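Local coordinates for protein alginate lyase, family PL7 (Zobellia galactanivorans, PDB 4BE3) that acts as an exolytic PL7-family alginate lyase, cleaving the polyuronate chains of alginate from their ends by beta-elimination, at residues Y37-N42 with W46-T51; P120-Y125 with L273-G278; W152-A157 with S219-K224. All blocks are in the same frame, centred on the assembly; numbering follows the deposited sequence. Where two conformers were deposited one is given.

Interaction 1 joins two neighbouring strands of one sheet at its outer margin, partly buried, and combines paired backbone amides and carbonyls with a tyrosine laid over a valine. Interactions 2 and 3 are buried but small, and each fastens a loop remote in sequence onto the other sheet, mainly through aromatic side chains: edge against edge in interaction 2, with a lysine methylene beside it, edge against face in interaction 3. These two touch through a salt bridge between Lys-122 and Asp-153, and 152-157 and 219-224 fall inside the chain loop that interaction 2 closes. Interaction 1 stays apart, its centre about 35 Å from that of interaction 3, on the opposite side of the chain's centre.

Interaction 1 of 3, residues Y37-N42 with W46-T51; sequences YVEHEN and WVVFKT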
loop_
_atom_site.group_PDB
_atom_site.type_symbol
_atom_site.label_atom_id
_atom_site.label_comp_id
_atom_site.label_asym_id
_atom_site.label_seq_id
_atom_site.Cartn_x
_atom_site.Cartn_y
_atom_site.Cartn_z
ATOM N N TYR A 37 5.607 -25.051 9.637
ATOM C CA TYR A 37 6.907 -25.443 10.281
ATOM C C TYR A 37 7.941 -25.515 9.196
ATOM O O TYR A 37 7.657 -25.348 8.040
ATOM C CB TYR A 37 6.893 -26.785 11.008
ATOM C CG TYR A 37 6.349 -27.940 10.161
ATOM C CD1 TYR A 37 4.953 -28.189 10.156
ATOM C CD2 TYR A 37 7.190 -28.750 9.402
ATOM C CE1 TYR A 37 4.440 -29.277 9.399
ATOM C CE2 TYR A 37 6.686 -29.834 8.678
ATOM C CZ TYR A 37 5.333 -30.073 8.679
ATOM O OH TYR A 37 4.852 -31.162 7.903
ATOM N N VAL A 38 9.181 -25.730 9.576
ATOM C CA VAL A 38 10.300 -25.722 8.598
ATOM C C VAL A 38 10.708 -27.169 8.391
ATOM O O VAL A 38 10.734 -27.955 9.370
ATOM C CB VAL A 38 11.562 -24.949 9.124
ATOM C CG1 VAL A 38 12.704 -25.177 8.136
ATOM C CG2 VAL A 38 11.173 -23.438 9.206
ATOM N N GLU A 39 11.063 -27.561 7.174
ATOM C CA GLU A 39 11.585 -28.913 6.908
ATOM C C GLU A 39 12.845 -28.704 6.137
ATOM O O GLU A 39 12.921 -27.830 5.272
ATOM C CB GLU A 39 10.605 -29.826 6.039
ATOM C CG GLU A 39 11.139 -31.249 6.175
ATOM C CD GLU A 39 10.103 -32.310 6.065
ATOM O OE1 GLU A 39 8.912 -32.191 6.568
ATOM O OE2 GLU A 39 10.519 -33.313 5.448
ATOM N N HIS A 40 13.871 -29.488 6.513
ATOM C CA HIS A 40 15.194 -29.401 5.891
ATOM C C HIS A 40 15.366 -30.551 4.905
ATOM O O HIS A 40 15.048 -31.692 5.233
ATOM C CB HIS A 40 16.366 -29.423 6.994
ATOM C CG HIS A 40 17.732 -29.215 6.341
ATOM N ND1 HIS A 40 18.113 -27.991 5.771
ATOM C CD2 HIS A 40 18.768 -30.129 6.032
ATOM C CE1 HIS A 40 19.329 -28.109 5.185
ATOM N NE2 HIS A 40 19.740 -29.418 5.347
ATOM N N GLU A 41 15.850 -30.301 3.696
ATOM C CA GLU A 41 16.030 -31.372 2.719
ATOM C C GLU A 41 17.232 -31.188 1.800
ATOM O O GLU A 41 17.277 -30.181 1.062
ATOM C CB GLU A 41 14.834 -31.411 1.821
ATOM C CG GLU A 41 14.736 -32.677 0.999
ATOM C CD GLU A 41 13.676 -32.469 -0.077
ATOM O OE1 GLU A 41 13.728 -31.396 -0.729
ATOM O OE2 GLU A 41 12.809 -33.342 -0.169
ATOM N N ASN A 42 18.206 -32.145 1.836
ATOM C CA ASN A 42 19.609 -31.901 1.271
ATOM C C ASN A 42 20.114 -30.505 1.636
ATOM O O ASN A 42 20.331 -30.260 2.801
ATOM C CB ASN A 42 19.696 -32.140 -0.254
ATOM C CG ASN A 42 18.776 -33.276 -0.707
ATOM O OD1 ASN A 42 18.866 -34.379 -0.178
ATOM N ND2 ASN A 42 17.854 -33.001 -1.649
ATOM N N TRP A 46 12.731 -25.368 3.907
ATOM C CA TRP A 46 11.448 -25.015 3.255
ATOM C C TRP A 46 10.469 -24.701 4.354
ATOM O O TRP A 46 10.507 -25.324 5.407
ATOM C CB TRP A 46 10.902 -26.314 2.464
ATOM C CG TRP A 46 11.773 -26.744 1.346
ATOM C CD1 TRP A 46 12.890 -27.595 1.394
ATOM C CD2 TRP A 46 11.616 -26.394 -0.073
ATOM N NE1 TRP A 46 13.484 -27.686 0.133
ATOM C CE2 TRP A 46 12.752 -27.027 -0.788
ATOM C CE3 TRP A 46 10.668 -25.668 -0.796
ATOM C CZ2 TRP A 46 12.938 -26.881 -2.172
ATOM C CZ3 TRP A 46 10.847 -25.529 -2.197
ATOM C CH2 TRP A 46 11.942 -26.148 -2.862
ATOM N N VAL A 47 9.549 -23.779 4.089
ATOM C CA VAL A 47 8.513 -23.508 4.972
ATOM C C VAL A 47 7.339 -24.428 4.528
ATOM O O VAL A 47 6.956 -24.335 3.311
ATOM C CB VAL A 47 8.050 -22.059 4.798
ATOM C CG1 VAL A 47 6.860 -21.829 5.688
ATOM C CG2 VAL A 47 9.254 -21.082 5.121
ATOM N N VAL A 48 6.843 -25.242 5.454
ATOM C CA VAL A 48 5.817 -26.200 5.097
ATOM C C VAL A 48 4.515 -25.637 5.511
ATOM O O VAL A 48 4.381 -25.224 6.668
ATOM C CB VAL A 48 6.051 -27.538 5.814
ATOM C CG1 VAL A 48 4.920 -28.585 5.560
ATOM C CG2 VAL A 48 7.365 -28.197 5.405
ATOM N N PHE A 49 3.455 -25.742 4.654
ATOM C CA PHE A 49 2.158 -25.468 5.090
ATOM C C PHE A 49 1.380 -26.793 4.873
ATOM O O PHE A 49 1.399 -27.338 3.691
ATOM C CB PHE A 49 1.495 -24.447 4.132
ATOM C CG PHE A 49 2.180 -23.066 4.213
ATOM C CD1 PHE A 49 3.348 -22.827 3.495
ATOM C CD2 PHE A 49 1.606 -22.057 5.023
ATOM C CE1 PHE A 49 4.047 -21.564 3.621
ATOM C CE2 PHE A 49 2.234 -20.794 5.115
ATOM C CZ PHE A 49 3.424 -20.561 4.385
ATOM N N LYS A 50 0.760 -27.292 5.933
ATOM C CA LYS A 50 0.114 -28.603 5.809
ATOM C C LYS A 50 -1.268 -28.407 6.401
ATOM O O LYS A 50 -1.446 -27.672 7.420
ATOM C CB LYS A 50 0.938 -29.584 6.553
ATOM C CG LYS A 50 0.359 -31.064 6.413
ATOM C CD LYS A 50 1.198 -32.010 7.300
ATOM C CE LYS A 50 0.704 -33.438 6.984
ATOM N NZ LYS A 50 1.599 -34.446 7.636
ATOM N N THR A 51 -2.283 -28.967 5.741
ATOM C CA THR A 51 -3.633 -28.792 6.277
ATOM C C THR A 51 -4.513 -30.012 5.895
ATOM O O THR A 51 -4.408 -30.509 4.774
ATOM C CB THR A 51 -4.257 -27.487 5.709
ATOM O OG1 THR A 51 -5.586 -27.305 6.181
ATOM C CG2 THR A 51 -4.363 -27.519 4.116
HETATM O O HOH W 1 15.381 -29.475 -0.781
#
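Tyr-37 and Val-48 face each other across an antiparallel beta hairpin, strands 36-41 and 44-52, at the margin of the seven-stranded sheet of the beta-jelly roll. The valine lies under one ring face: its CB is 3.9 Å from the Tyr-37 ring centroid and 18° off the ring normal, a CH-pi contact. Val-48 CG1 reaches farther out along the ring, 3.5 Å from Tyr-37 CZ, while Val-48 CG2 lies under the CE2 side of the ring and also reaches Glu-39 CB, 3.7 Å away. With chi1 at 51°, Tyr-37 CG stands between its backbone N and carbonyl carbon, which folds the ring over the neighbouring strand. The phenol oxygen then passes Lys-50, Tyr-37 OH lying 3.8 Å from Lys-50 CD. Cutting Tyr-37 back to an alanine would probably bare the side of Val-48 that the ring covers and take the phenol oxygen away from Lys-50 CD. The backbones pair in register. Tyr-37 and Val-48 exchange two hydrogen bonds, the shorter from Val-48 N to Tyr-37 O at 2.7 Å, and Glu-39 and Trp-46 exchange two more. Between them Val-38 and Val-47 form a non-hydrogen-bonded pair with side chains on the other face, and Val-38 CA sends a CA-H...O contact of 3.2 Å to Trp-46 O. Strand 295-306 flanks the hairpin beyond 44-52, its Trp-299 meeting both Trp-46 and Val-48. At the turn end the Glu-41 carboxylate stands 80° to the Trp-46 indole plane; its OE1 is salt-bridged to Lys-87, which also makes a cation-pi contact with Trp-46. A water in the indole plane joins the two residues, accepting from Trp-46 NE1 at 2.8 Å and donating to both Glu-41 O and OE1.

Interaction 2 of 3, residues P120-Y125 with L273-G278; sequences PIKIFY and LVWSTG
Trp-275 reaches out of the loop 273-278 to meet Phe-124 and Lys-122 on strand 121-126, a tertiary contact between loop and sheet in the jelly roll. From CB the chain turns so that CG lies anti to the carbonyl carbon (chi1 -63°), and this carries the indole across to strand 121-126, though the nearest CA atoms, those of Phe-124 and Trp-275, are 13.2 Å apart. The five-membered ring rests on its own loop: Val-274 CG1 lies over one face, toward the rim, and is 3.5 Å from Trp-275 NE1. Farther out, on the benzo ring, Trp-275 CZ2 and CH2 both lie 3.5 Å from Asp-153 OD2. At the tip, CZ3 and CH2 straddle Phe-124 CZ, each 4.0 Å from it. The two aromatic groups therefore meet edge to edge, with their side chains crossing at about a right angle and neither ring turning a face to the other. Trp-275 CH2 also lies 4.2 Å from Lys-122 CE, so the tip touches the aliphatic part of the lysine. The ammonium group looks past the indole and is salt-bridged to both Asp-153 and Glu-119. The lysine side chain comes within about 8 Å of the bound tartaric acid. Asn-265 and Asn-272 hydrogen-bond to the Trp-275 backbone. Phe-124 in turn stacks on Phe-137 of strand 133-141, and strand 121-126 runs between that strand and strand 104-112. The loop carrying Trp-275 follows strand 260-262 and leads to helix 286-291.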
loop_
_atom_site.group_PDB
_atom_site.type_symbol
_atom_site.label_atom_id
_atom_site.label_comp_id
_atom_site.label_asym_id
_atom_site.label_seq_id
_atom_site.Cartn_x
_atom_site.Cartn_y
_atom_site.Cartn_z
ATOM N N PRO A 120 -9.780 -11.957 -7.034
ATOM C CA PRO A 120 -9.304 -11.696 -8.342
ATOM C C PRO A 120 -8.369 -12.863 -8.872
ATOM O O PRO A 120 -8.268 -13.027 -10.126
ATOM C CB PRO A 120 -8.434 -10.373 -8.143
ATOM C CG PRO A 120 -9.245 -9.732 -7.045
ATOM C CD PRO A 120 -9.594 -10.852 -6.072
ATOM N N ILE A 121 -7.672 -13.546 -7.959
ATOM C CA ILE A 121 -6.896 -14.739 -8.487
ATOM C C ILE A 121 -6.706 -15.732 -7.425
ATOM O O ILE A 121 -6.472 -15.431 -6.234
ATOM C CB ILE A 121 -5.500 -14.345 -9.060
ATOM C CG1 ILE A 121 -4.769 -15.622 -9.487
ATOM C CG2 ILE A 121 -4.604 -13.576 -8.031
ATOM C CD1 ILE A 121 -3.497 -15.378 -10.322
ATOM N N LYS A 122 -6.817 -17.056 -7.848
ATOM C CA LYS A 122 -6.432 -18.121 -6.944
ATOM C C LYS A 122 -5.561 -19.041 -7.892
ATOM O O LYS A 122 -6.006 -19.332 -9.047
ATOM C CB LYS A 122 -7.621 -18.992 -6.490
ATOM C CG LYS A 122 -8.402 -18.199 -5.414
ATOM C CD LYS A 122 -9.490 -19.150 -4.758
ATOM C CE LYS A 122 -10.588 -19.525 -5.790
ATOM N NZ LYS A 122 -11.405 -18.444 -6.460
ATOM N N ILE A 123 -4.369 -19.353 -7.461
ATOM C CA ILE A 123 -3.480 -20.272 -8.281
ATOM C C ILE A 123 -3.644 -21.638 -7.598
ATOM O O ILE A 123 -3.396 -21.841 -6.394
ATOM C CB ILE A 123 -2.023 -19.806 -8.199
ATOM C CG1 ILE A 123 -1.943 -18.365 -8.805
ATOM C CG2 ILE A 123 -1.103 -20.783 -8.884
ATOM C CD1 ILE A 123 -0.463 -17.778 -8.537
ATOM N N PHE A 124 -3.942 -22.641 -8.481
ATOM C CA PHE A 124 -4.174 -24.023 -7.988
ATOM C C PHE A 124 -3.089 -24.962 -8.497
ATOM O O PHE A 124 -2.587 -24.782 -9.627
ATOM C CB PHE A 124 -5.461 -24.534 -8.695
ATOM C CG PHE A 124 -6.748 -23.944 -8.192
ATOM C CD1 PHE A 124 -7.166 -22.614 -8.512
ATOM C CD2 PHE A 124 -7.621 -24.821 -7.440
ATOM C CE1 PHE A 124 -8.406 -22.117 -8.080
ATOM C CE2 PHE A 124 -8.880 -24.302 -7.088
ATOM C CZ PHE A 124 -9.261 -23.009 -7.345
ATOM N N TYR A 125 -2.909 -26.045 -7.733
ATOM C CA TYR A 125 -2.154 -27.218 -8.247
ATOM C C TYR A 125 -3.208 -28.344 -8.001
ATOM O O TYR A 125 -3.744 -28.476 -6.899
ATOM C CB TYR A 125 -0.877 -27.447 -7.407
ATOM C CG TYR A 125 -0.270 -28.807 -7.766
ATOM C CD1 TYR A 125 -0.712 -30.006 -7.171
ATOM C CD2 TYR A 125 0.720 -28.863 -8.746
ATOM C CE1 TYR A 125 -0.124 -31.203 -7.542
ATOM C CE2 TYR A 125 1.378 -30.064 -9.094
ATOM C CZ TYR A 125 0.874 -31.209 -8.505
ATOM O OH TYR A 125 1.434 -32.431 -8.927
ATOM N N LEU A 273 -21.734 -29.353 -7.201
ATOM C CA LEU A 273 -20.871 -30.182 -8.093
ATOM C C LEU A 273 -19.558 -29.570 -8.533
ATOM O O LEU A 273 -18.778 -30.235 -9.113
ATOM C CB LEU A 273 -21.624 -30.689 -9.384
ATOM C CG LEU A 273 -20.976 -31.975 -9.930
ATOM C CD1 LEU A 273 -21.222 -33.136 -9.001
ATOM C CD2 LEU A 273 -21.536 -32.396 -11.309
ATOM N N VAL A 274 -19.281 -28.272 -8.304
ATOM C CA VAL A 274 -18.011 -27.675 -8.695
ATOM C C VAL A 274 -17.021 -27.614 -7.538
ATOM O O VAL A 274 -15.806 -27.864 -7.715
ATOM C CB VAL A 274 -18.203 -26.243 -9.199
ATOM C CG1 VAL A 274 -16.850 -25.504 -9.553
ATOM C CG2 VAL A 274 -19.107 -26.319 -10.444
ATOM N N TRP A 275 -17.558 -27.400 -6.316
ATOM C CA TRP A 275 -16.646 -27.158 -5.143
ATOM C C TRP A 275 -16.817 -28.134 -3.974
ATOM O O TRP A 275 -15.969 -28.083 -3.098
ATOM C CB TRP A 275 -16.976 -25.723 -4.550
ATOM C CG TRP A 275 -16.698 -24.660 -5.553
ATOM C CD1 TRP A 275 -17.593 -23.963 -6.366
ATOM C CD2 TRP A 275 -15.367 -24.088 -5.877
ATOM N NE1 TRP A 275 -16.913 -23.030 -7.134
ATOM C CE2 TRP A 275 -15.591 -23.102 -6.913
ATOM C CE3 TRP A 275 -14.064 -24.375 -5.460
ATOM C CZ2 TRP A 275 -14.511 -22.357 -7.471
ATOM C CZ3 TRP A 275 -12.975 -23.607 -5.990
ATOM C CH2 TRP A 275 -13.193 -22.627 -6.956
ATOM N N SER A 276 -17.908 -28.948 -3.909
ATOM C CA SER A 276 -18.068 -29.886 -2.760
ATOM C C SER A 276 -17.575 -31.241 -3.237
ATOM O O SER A 276 -18.186 -31.832 -4.082
ATOM C CB SER A 276 -19.586 -29.969 -2.308
ATOM O OG SER A 276 -19.852 -28.597 -1.827
ATOM N N THR A 277 -16.418 -31.652 -2.691
ATOM C CA THR A 277 -15.671 -32.721 -3.321
ATOM C C THR A 277 -15.891 -34.130 -2.725
ATOM O O THR A 277 -15.410 -35.091 -3.285
ATOM C CB THR A 277 -14.187 -32.394 -3.206
ATOM O OG1 THR A 277 -13.877 -32.023 -1.830
ATOM C CG2 THR A 277 -13.903 -31.102 -4.005
ATOM N N GLY A 278 -16.577 -34.214 -1.586
ATOM C CA GLY A 278 -16.991 -35.562 -1.075
ATOM C C GLY A 278 -15.787 -36.460 -0.793
ATOM O O GLY A 278 -15.872 -37.651 -1.013
#

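Interaction 3 of 3, residues W152-A157 with S219-K224; sequences WDYSTA and SNFTKK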
loop_
_atom_site.group_PDB
_atom_site.type_symbol
_atom_site.label_atom_id
_atom_site.label_comp_id
_atom_site.label_asym_id
_atom_site.label_seq_id
_atom_site.Cartn_x
_atom_site.Cartn_y
_atom_site.Cartn_z
ATOM N N TRP A 152 -18.923 -16.805 -10.359
ATOM C CA TRP A 152 -18.238 -18.012 -10.859
ATOM C C TRP A 152 -16.777 -17.599 -11.037
ATOM O O TRP A 152 -16.481 -16.392 -11.066
ATOM C CB TRP A 152 -18.863 -18.393 -12.256
ATOM C CG TRP A 152 -19.287 -17.264 -13.196
ATOM C CD1 TRP A 152 -20.537 -16.740 -13.355
ATOM C CD2 TRP A 152 -18.420 -16.497 -14.116
ATOM N NE1 TRP A 152 -20.491 -15.747 -14.323
ATOM C CE2 TRP A 152 -19.234 -15.598 -14.795
ATOM C CE3 TRP A 152 -17.016 -16.564 -14.419
ATOM C CZ2 TRP A 152 -18.759 -14.749 -15.798
ATOM C CZ3 TRP A 152 -16.518 -15.719 -15.434
ATOM C CH2 TRP A 152 -17.376 -14.812 -16.089
ATOM N N ASP A 153 -15.976 -18.625 -11.245
ATOM C CA ASP A 153 -14.533 -18.522 -11.510
ATOM C C ASP A 153 -14.338 -18.903 -12.973
ATOM O O ASP A 153 -14.982 -19.847 -13.474
ATOM C CB ASP A 153 -13.776 -19.562 -10.721
ATOM C CG ASP A 153 -13.503 -19.196 -9.271
ATOM O OD1 ASP A 153 -14.275 -18.441 -8.617
ATOM O OD2 ASP A 153 -12.504 -19.735 -8.741
ATOM N N TYR A 154 -13.420 -18.250 -13.646
ATOM C CA TYR A 154 -13.014 -18.613 -14.985
ATOM C C TYR A 154 -11.592 -19.105 -14.887
ATOM O O TYR A 154 -10.724 -18.434 -14.329
ATOM C CB TYR A 154 -13.049 -17.379 -15.794
ATOM C CG TYR A 154 -12.576 -17.668 -17.207
ATOM C CD1 TYR A 154 -13.135 -18.731 -17.968
ATOM C CD2 TYR A 154 -11.439 -17.010 -17.723
ATOM C CE1 TYR A 154 -12.615 -19.049 -19.275
ATOM C CE2 TYR A 154 -10.993 -17.236 -19.028
ATOM C CZ TYR A 154 -11.573 -18.242 -19.794
ATOM O OH TYR A 154 -11.046 -18.451 -21.009
ATOM N N SER A 155 -11.336 -20.365 -15.300
ATOM C CA SER A 155 -10.092 -21.025 -15.019
ATOM C C SER A 155 -9.174 -21.082 -16.241
ATOM O O SER A 155 -9.622 -21.440 -17.368
ATOM C CB SER A 155 -10.422 -22.531 -14.565
ATOM O OG SER A 155 -9.218 -23.112 -14.152
ATOM N N THR A 156 -7.904 -20.809 -16.084
ATOM C CA THR A 156 -6.972 -20.725 -17.212
ATOM C C THR A 156 -5.796 -21.613 -16.941
ATOM O O THR A 156 -5.093 -21.459 -15.872
ATOM C CB THR A 156 -6.456 -19.280 -17.347
ATOM O OG1 THR A 156 -7.552 -18.451 -17.773
ATOM C CG2 THR A 156 -5.378 -19.160 -18.462
ATOM N N ALA A 157 -5.489 -22.573 -17.806
ATOM C CA ALA A 157 -4.375 -23.455 -17.582
ATOM C C ALA A 157 -2.984 -22.849 -17.697
ATOM O O ALA A 157 -2.794 -21.901 -18.552
ATOM C CB ALA A 157 -4.444 -24.598 -18.601
ATOM N N SER A 219 -14.018 -4.762 -16.550
ATOM C CA SER A 219 -14.451 -6.163 -16.689
ATOM C C SER A 219 -14.605 -6.562 -18.185
ATOM O O SER A 219 -15.097 -5.773 -18.976
ATOM C CB SER A 219 -15.834 -6.245 -16.056
ATOM O OG SER A 219 -16.344 -7.547 -16.281
ATOM N N ASN A 220 -14.318 -7.816 -18.509
ATOM C CA ASN A 220 -14.612 -8.441 -19.779
ATOM C C ASN A 220 -15.962 -9.139 -19.739
ATOM O O ASN A 220 -16.349 -9.798 -20.756
ATOM C CB ASN A 220 -13.584 -9.623 -20.036
ATOM C CG ASN A 220 -12.144 -9.159 -20.398
ATOM O OD1 ASN A 220 -11.964 -8.085 -21.027
ATOM N ND2 ASN A 220 -11.080 -9.983 -19.991
ATOM N N PHE A 221 -16.655 -9.090 -18.592
ATOM C CA PHE A 221 -17.791 -10.001 -18.372
ATOM C C PHE A 221 -19.067 -9.255 -17.978
ATOM O O PHE A 221 -19.715 -9.668 -17.014
ATOM C CB PHE A 221 -17.410 -11.099 -17.289
ATOM C CG PHE A 221 -16.201 -11.896 -17.674
ATOM C CD1 PHE A 221 -16.134 -12.574 -18.932
ATOM C CD2 PHE A 221 -15.116 -11.978 -16.833
ATOM C CE1 PHE A 221 -15.018 -13.337 -19.287
ATOM C CE2 PHE A 221 -13.983 -12.780 -17.161
ATOM C CZ PHE A 221 -13.917 -13.431 -18.381
ATOM N N THR A 222 -19.415 -8.192 -18.705
ATOM C CA THR A 222 -20.453 -7.259 -18.167
ATOM C C THR A 222 -21.845 -7.663 -18.684
ATOM O O THR A 222 -22.831 -7.095 -18.237
ATOM C CB THR A 222 -20.148 -5.810 -18.526
ATOM O OG1 THR A 222 -20.136 -5.725 -19.958
ATOM C CG2 THR A 222 -18.691 -5.444 -18.105
ATOM N N LYS A 223 -21.926 -8.648 -19.605
ATOM C CA LYS A 223 -23.266 -9.200 -19.972
ATOM C C LYS A 223 -23.306 -10.657 -20.250
ATOM O O LYS A 223 -22.230 -11.311 -20.423
ATOM C CB LYS A 223 -23.869 -8.450 -21.137
ATOM C CG LYS A 223 -22.910 -7.931 -22.158
ATOM C CD LYS A 223 -23.171 -6.399 -22.233
ATOM C CE LYS A 223 -22.994 -5.850 -23.652
ATOM N NZ LYS A 223 -22.135 -6.880 -24.343
ATOM N N LYS A 224 -24.529 -11.198 -20.337
ATOM C CA LYS A 224 -24.670 -12.666 -20.442
ATOM C C LYS A 224 -23.922 -13.244 -21.628
ATOM O O LYS A 224 -23.309 -14.317 -21.504
ATOM C CB LYS A 224 -26.123 -13.092 -20.475
ATOM C CG LYS A 224 -26.813 -12.796 -19.163
ATOM C CD LYS A 224 -26.794 -14.006 -18.238
ATOM C CE LYS A 224 -27.315 -13.588 -16.866
ATOM N NZ LYS A 224 -28.574 -12.818 -17.060
#
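Trp-152 drives the far corner of its indole into the face of Phe-221, joining the residue that leads into strand 153-157 to the loop 219-224. The pair is a T-shaped (edge-to-face) stack, with centroids 5.0 Å apart and planes at 70°. Trp-152 CH2 does the touching, above the rim of the phenyl ring and 3.5 Å from Phe-221 CG. With chi1 at 36°, Trp-152 CG sits between its backbone N and carbonyl carbon, which swings the benzo end toward the loop. The other end of the indole is held too: Trp-152 NE1 donates to the carbonyl of Gly-242, fixing the ring's rotation. Asp-153 turns to the other face of the strand, where its OD2 takes a hydrogen bond from Asn-139, while its backbone N is hydrogen-bonded to the Tyr-235 hydroxyl. Tyr-154 comes back to the loop side, more lightly engaged: its CD2 is 4.4 Å from Phe-221 CZ. Ser-155 again faces away, its OG hydrogen-bonded to Asn-139 and to the backbone N of Met-163. On the Phe-221 ring face opposite Trp-152, Asn-220 CB lies 3.9 Å above the plane, over the ring centre. An ST turn shapes the loop just before the ring: Phe-221 N donates to Ser-219 OG at 2.8 Å, and the same oxygen is hydrogen-bonded to Glu-244. Strand 153-157 pairs with strand 133-141, whose Tyr-140 also touches Phe-221. Helix 229-234 packs on Trp-152 and Tyr-154 through Ile-231, and Lys-214 of strand 210-215 closes against Phe-221.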